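Local coordinates for protein GH18329p (Drosophila melanogaster, PDB 5YGB) that takes part in piRNA metabolism and transposon silencing, binds the N-terminus of Piwi through its Tudor domain, and probably recruits Piwi proteins to the biogenesis machinery in the nuage, at residues S146-K149 / F150-T154; A11-S14 / P15-W19. The protein carries 1 engineered substitution. One frame throughout, in Å; residues are numbered along the deposited sequence.

How the interactions relate
Interaction 2, the turn of the hairpin at residues 11-19, and interaction 1, one stretch of the helix 144-154, lie far apart in sequence but pack directly together, their centres about 10 Å apart. F150 joins them. Its CZ is 3.5 Å from F18 CD1, with the two ring planes at about 55°. Two further contacts surround that meeting: F150 CD2 reaches V12 CG1 at 3.9 Å, and F150 CB lies 3.9 Å from P15 CG. Beside these, I147 CG2 rests 3.7 Å from A13 O. Helix and hairpin thus share one apolar layer, structural packing that joins helix 144-154 to the turn between strands 5-12 and 17-22 of the extended Tudor domain.

Interaction 1 of 2, residues S146-K149 / F150-T154; sequences SIAK and FEELT
The F150 ring takes the methyl T154 CG2 on one face, 3.7 Å above the plane and displaced toward the rim; I205 and M209 of helix 205-211 also touch the F150 side chain. With CG anti to the backbone N (chi1 -176°), the ring is sent off the helix, and a large apolar group suits the buried site where F18, V12 and P15 meet it as well. T154 is polar on its other branch: OG1 turns back and donates to F150 O at 2.8 Å. T154 N reaches that same oxygen from the opposite face of the carbonyl plane, so two donors grip F150 O near the end of the helix.

The remaining flat groups are carboxylates. E151 runs side by side with I147, pointing the same way, its CD 4.1 Å from I147 CG2. E152 extends back along the preceding turn and brings OE1 to 3.7 Å from K149 CA. That oxygen is also 5.6 Å from K149 NZ, which may give a mild attraction but no contact of charges. K149 bends at chi2 (61°), laying CE against L153 at 3.8 Å from CD2, so the alkyl part of lysine covers leucine while NZ makes a weak hydrogen bond to Q212. S146 OG bonds to F214 O.

Beneath all this run the i to i+4 backbone bonds, such as F150 N to S146 O and L153 N to K149 O, the latter at 2.9 Å. The pattern is that of an amphipathic alpha-helix within the staphylococcal nuclease-like part of an extended Tudor domain, F150 and L153 packing on helix 205-211, F150 and T154 on strand 5-12.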
loop_
_atom_site.group_PDB
_atom_site.type_symbol
_atom_site.label_atom_id
_atom_site.label_comp_id
_atom_site.label_asym_id
_atom_site.label_seq_id
_atom_site.Cartn_x
_atom_site.Cartn_y
_atom_site.Cartn_z
ATOM N N SER A 146 0.794 -2.184 -19.600
ATOM C CA SER A 146 1.778 -1.310 -18.956
ATOM C C SER A 146 1.798 -1.560 -17.456
ATOM O O SER A 146 2.865 -1.598 -16.835
ATOM C CB SER A 146 1.481 0.162 -19.229
ATOM O OG SER A 146 1.712 0.487 -20.593
ATOM N N ILE A 147 0.616 -1.714 -16.868
ATOM C CA ILE A 147 0.516 -2.020 -15.450
ATOM C C ILE A 147 1.190 -3.357 -15.168
ATOM O O ILE A 147 1.964 -3.471 -14.218
ATOM C CB ILE A 147 -0.954 -2.042 -14.986
ATOM C CG1 ILE A 147 -1.594 -0.670 -15.203
ATOM C CG2 ILE A 147 -1.042 -2.453 -13.522
ATOM C CD1 ILE A 147 -3.088 -0.634 -14.946
ATOM N N ALA A 148 0.921 -4.355 -16.005
ATOM C CA ALA A 148 1.534 -5.671 -15.847
ATOM C C ALA A 148 3.056 -5.613 -15.955
ATOM O O ALA A 148 3.764 -6.235 -15.157
ATOM C CB ALA A 148 0.962 -6.644 -16.880
ATOM N N LYS A 149 3.565 -4.863 -16.926
ATOM C CA LYS A 149 5.007 -4.750 -17.084
ATOM C C LYS A 149 5.630 -4.115 -15.841
ATOM O O LYS A 149 6.681 -4.555 -15.379
ATOM C CB LYS A 149 5.358 -3.936 -18.333
ATOM C CG LYS A 149 6.851 -3.788 -18.578
ATOM C CD LYS A 149 7.523 -5.131 -18.795
ATOM C CE LYS A 149 8.995 -4.963 -19.144
ATOM N NZ LYS A 149 9.630 -6.248 -19.564
ATOM N N PHE A 150 4.975 -3.095 -15.300
ATOM C CA PHE A 150 5.486 -2.448 -14.098
ATOM C C PHE A 150 5.450 -3.408 -12.894
ATOM O O PHE A 150 6.384 -3.448 -12.089
ATOM C CB PHE A 150 4.695 -1.165 -13.809
ATOM C CG PHE A 150 5.217 -0.382 -12.644
ATOM C CD1 PHE A 150 6.415 0.312 -12.744
ATOM C CD2 PHE A 150 4.524 -0.352 -11.446
ATOM C CE1 PHE A 150 6.911 1.046 -11.665
ATOM C CE2 PHE A 150 5.020 0.369 -10.354
ATOM C CZ PHE A 150 6.216 1.075 -10.468
ATOM N N GLU A 151 4.380 -4.182 -12.765
ATOM C CA GLU A 151 4.310 -5.202 -11.722
ATOM C C GLU A 151 5.440 -6.214 -11.865
ATOM O O GLU A 151 6.029 -6.632 -10.868
ATOM C CB GLU A 151 2.955 -5.912 -11.760
ATOM C CG GLU A 151 1.812 -5.018 -11.293
ATOM C CD GLU A 151 0.444 -5.641 -11.481
ATOM O OE1 GLU A 151 0.262 -6.400 -12.454
ATOM O OE2 GLU A 151 -0.448 -5.362 -10.656
ATOM N N GLU A 152 5.739 -6.607 -13.102
ATOM C CA GLU A 152 6.824 -7.547 -13.376
ATOM C C GLU A 152 8.195 -6.978 -13.027
ATOM O O GLU A 152 9.006 -7.648 -12.377
ATOM C CB GLU A 152 6.811 -7.955 -14.853
ATOM C CG GLU A 152 5.607 -8.782 -15.278
ATOM C CD GLU A 152 5.623 -9.110 -16.765
ATOM O OE1 GLU A 152 4.925 -8.419 -17.541
ATOM O OE2 GLU A 152 6.339 -10.057 -17.158
ATOM N N LEU A 153 8.469 -5.756 -13.471
ATOM C CA LEU A 153 9.777 -5.157 -13.236
ATOM C C LEU A 153 10.019 -4.898 -11.746
ATOM O O LEU A 153 11.150 -4.991 -11.259
ATOM C CB LEU A 153 9.919 -3.855 -14.018
ATOM C CG LEU A 153 9.947 -4.004 -15.546
ATOM C CD1 LEU A 153 9.965 -2.637 -16.225
ATOM C CD2 LEU A 153 11.139 -4.850 -15.986
ATOM N N THR A 154 8.956 -4.579 -11.017
ATOM C CA THR A 154 9.098 -4.332 -9.585
ATOM C C THR A 154 8.952 -5.602 -8.754
ATOM O O THR A 154 9.281 -5.593 -7.571
ATOM C CB THR A 154 8.063 -3.306 -9.071
ATOM O OG1 THR A 154 6.734 -3.793 -9.296
ATOM C CG2 THR A 154 8.241 -1.954 -9.751
#

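Interaction 2 of 2, residues A11-S14 / P15-W19; sequences AVAS and PTKFW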
loop_
_atom_site.group_PDB
_atom_site.type_symbol
_atom_site.label_atom_id
_atom_site.label_comp_id
_atom_site.label_asym_id
_atom_site.label_seq_id
_atom_site.Cartn_x
_atom_site.Cartn_y
_atom_site.Cartn_z
ATOM N N ALA A 11 2.703 -2.697 -3.151
ATOM C CA ALA A 11 1.409 -2.733 -3.817
ATOM C C ALA A 11 1.466 -1.831 -5.032
ATOM O O ALA A 11 2.177 -0.824 -5.025
ATOM C CB ALA A 11 0.280 -2.300 -2.863
ATOM N N VAL A 12 0.709 -2.182 -6.064
ATOM C CA VAL A 12 0.646 -1.412 -7.301
ATOM C C VAL A 12 -0.783 -1.230 -7.773
ATOM O O VAL A 12 -1.529 -2.202 -7.900
ATOM C CB VAL A 12 1.432 -2.102 -8.430
ATOM C CG1 VAL A 12 1.154 -1.428 -9.777
ATOM C CG2 VAL A 12 2.934 -2.135 -8.133
ATOM N N ALA A 13 -1.157 0.016 -8.039
ATOM C CA ALA A 13 -2.343 0.303 -8.850
ATOM C C ALA A 13 -1.924 0.569 -10.298
ATOM O O ALA A 13 -2.514 0.037 -11.237
ATOM C CB ALA A 13 -3.104 1.478 -8.292
ATOM N N SER A 14 -0.898 1.398 -10.472
ATOM C CA SER A 14 -0.376 1.709 -11.800
ATOM C C SER A 14 1.039 2.258 -11.650
ATOM O O SER A 14 1.487 2.459 -10.524
ATOM C CB SER A 14 -1.285 2.723 -12.512
ATOM O OG SER A 14 -0.929 4.048 -12.158
ATOM N N PRO A 15 1.750 2.504 -12.771
ATOM C CA PRO A 15 3.077 3.127 -12.620
ATOM C C PRO A 15 3.031 4.500 -11.958
ATOM O O PRO A 15 4.060 4.949 -11.454
ATOM C CB PRO A 15 3.581 3.244 -14.067
ATOM C CG PRO A 15 2.854 2.157 -14.807
ATOM C CD PRO A 15 1.487 2.124 -14.176
ATOM N N THR A 16 1.874 5.159 -11.955
ATOM C CA THR A 16 1.779 6.453 -11.287
ATOM C C THR A 16 0.964 6.387 -9.992
ATOM O O THR A 16 0.596 7.415 -9.424
ATOM C CB THR A 16 1.217 7.544 -12.243
ATOM O OG1 THR A 16 0.056 7.059 -12.926
ATOM C CG2 THR A 16 2.272 7.916 -13.272
ATOM N N LYS A 17 0.739 5.172 -9.499
ATOM C CA LYS A 17 0.162 4.989 -8.174
ATOM C C LYS A 17 0.581 3.638 -7.605
ATOM O O LYS A 17 0.009 2.608 -7.936
ATOM C CB LYS A 17 -1.365 5.104 -8.216
ATOM C CG LYS A 17 -2.010 5.045 -6.835
ATOM C CD LYS A 17 -3.522 5.226 -6.914
ATOM C CE LYS A 17 -4.123 5.350 -5.527
ATOM N NZ LYS A 17 -5.591 5.607 -5.574
ATOM N N PHE A 18 1.613 3.650 -6.770
ATOM C CA PHE A 18 2.079 2.427 -6.135
ATOM C C PHE A 18 2.644 2.774 -4.765
ATOM O O PHE A 18 2.755 3.945 -4.410
ATOM C CB PHE A 18 3.115 1.694 -7.014
ATOM C CG PHE A 18 4.369 2.487 -7.303
ATOM C CD1 PHE A 18 4.443 3.331 -8.406
ATOM C CD2 PHE A 18 5.476 2.381 -6.474
ATOM C CE1 PHE A 18 5.591 4.052 -8.662
ATOM C CE2 PHE A 18 6.632 3.097 -6.743
ATOM C CZ PHE A 18 6.682 3.929 -7.842
ATOM N N TRP A 19 3.007 1.750 -3.991
ATOM C CA TRP A 19 3.456 1.944 -2.617
ATOM C C TRP A 19 4.790 1.266 -2.393
ATOM O O TRP A 19 5.027 0.157 -2.882
ATOM C CB TRP A 19 2.411 1.410 -1.627
ATOM C CG TRP A 19 1.145 2.228 -1.563
ATOM C CD1 TRP A 19 0.836 3.170 -0.629
ATOM C CD2 TRP A 19 0.036 2.165 -2.469
ATOM N NE1 TRP A 19 -0.408 3.712 -0.902
ATOM C CE2 TRP A 19 -0.921 3.107 -2.020
ATOM C CE3 TRP A 19 -0.255 1.407 -3.612
ATOM C CZ2 TRP A 19 -2.135 3.316 -2.685
ATOM C CZ3 TRP A 19 -1.472 1.615 -4.270
ATOM C CH2 TRP A 19 -2.391 2.562 -3.796
#
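W19 turns the edge of its indole to A11: A11 O lies in the ring plane, 3.6 Å from CE3, while A11 CB packs at 3.8 Å from that same carbon. A small alanine lets the large ring come this close to the strand. On the opposite face of the hairpin V12 and F18 cross at an angle, V12 CG2 meeting F18 CB at 4.0 Å. F18 holds CG between its backbone N and carbonyl carbon (chi1 61°), which swings the ring out from the strand, its edge toward P15 C. K17 stays extended, its CG lying 4.0 Å from A13 CB.

Beyond V12 and F18, toward the turn, comes a classic beta bulge: A13 N, at 2.8 Å, and S14 N both donate to K17 O. A type I turn from S14 to K17 follows, where proline's fixed phi suits P15. S14 OG accepts T16 N at 3.0 Å, making an ST turn within the bend.

The hairpin joins strands 5-12 and 17-22. Strand 124-128 pairs beside the second of these, and F18 also touches V192 and L194 of strand 188-195. T16 OG1 bonds to W142 NE1 just ahead of helix 144-154, on which V12 and P15 rest directly.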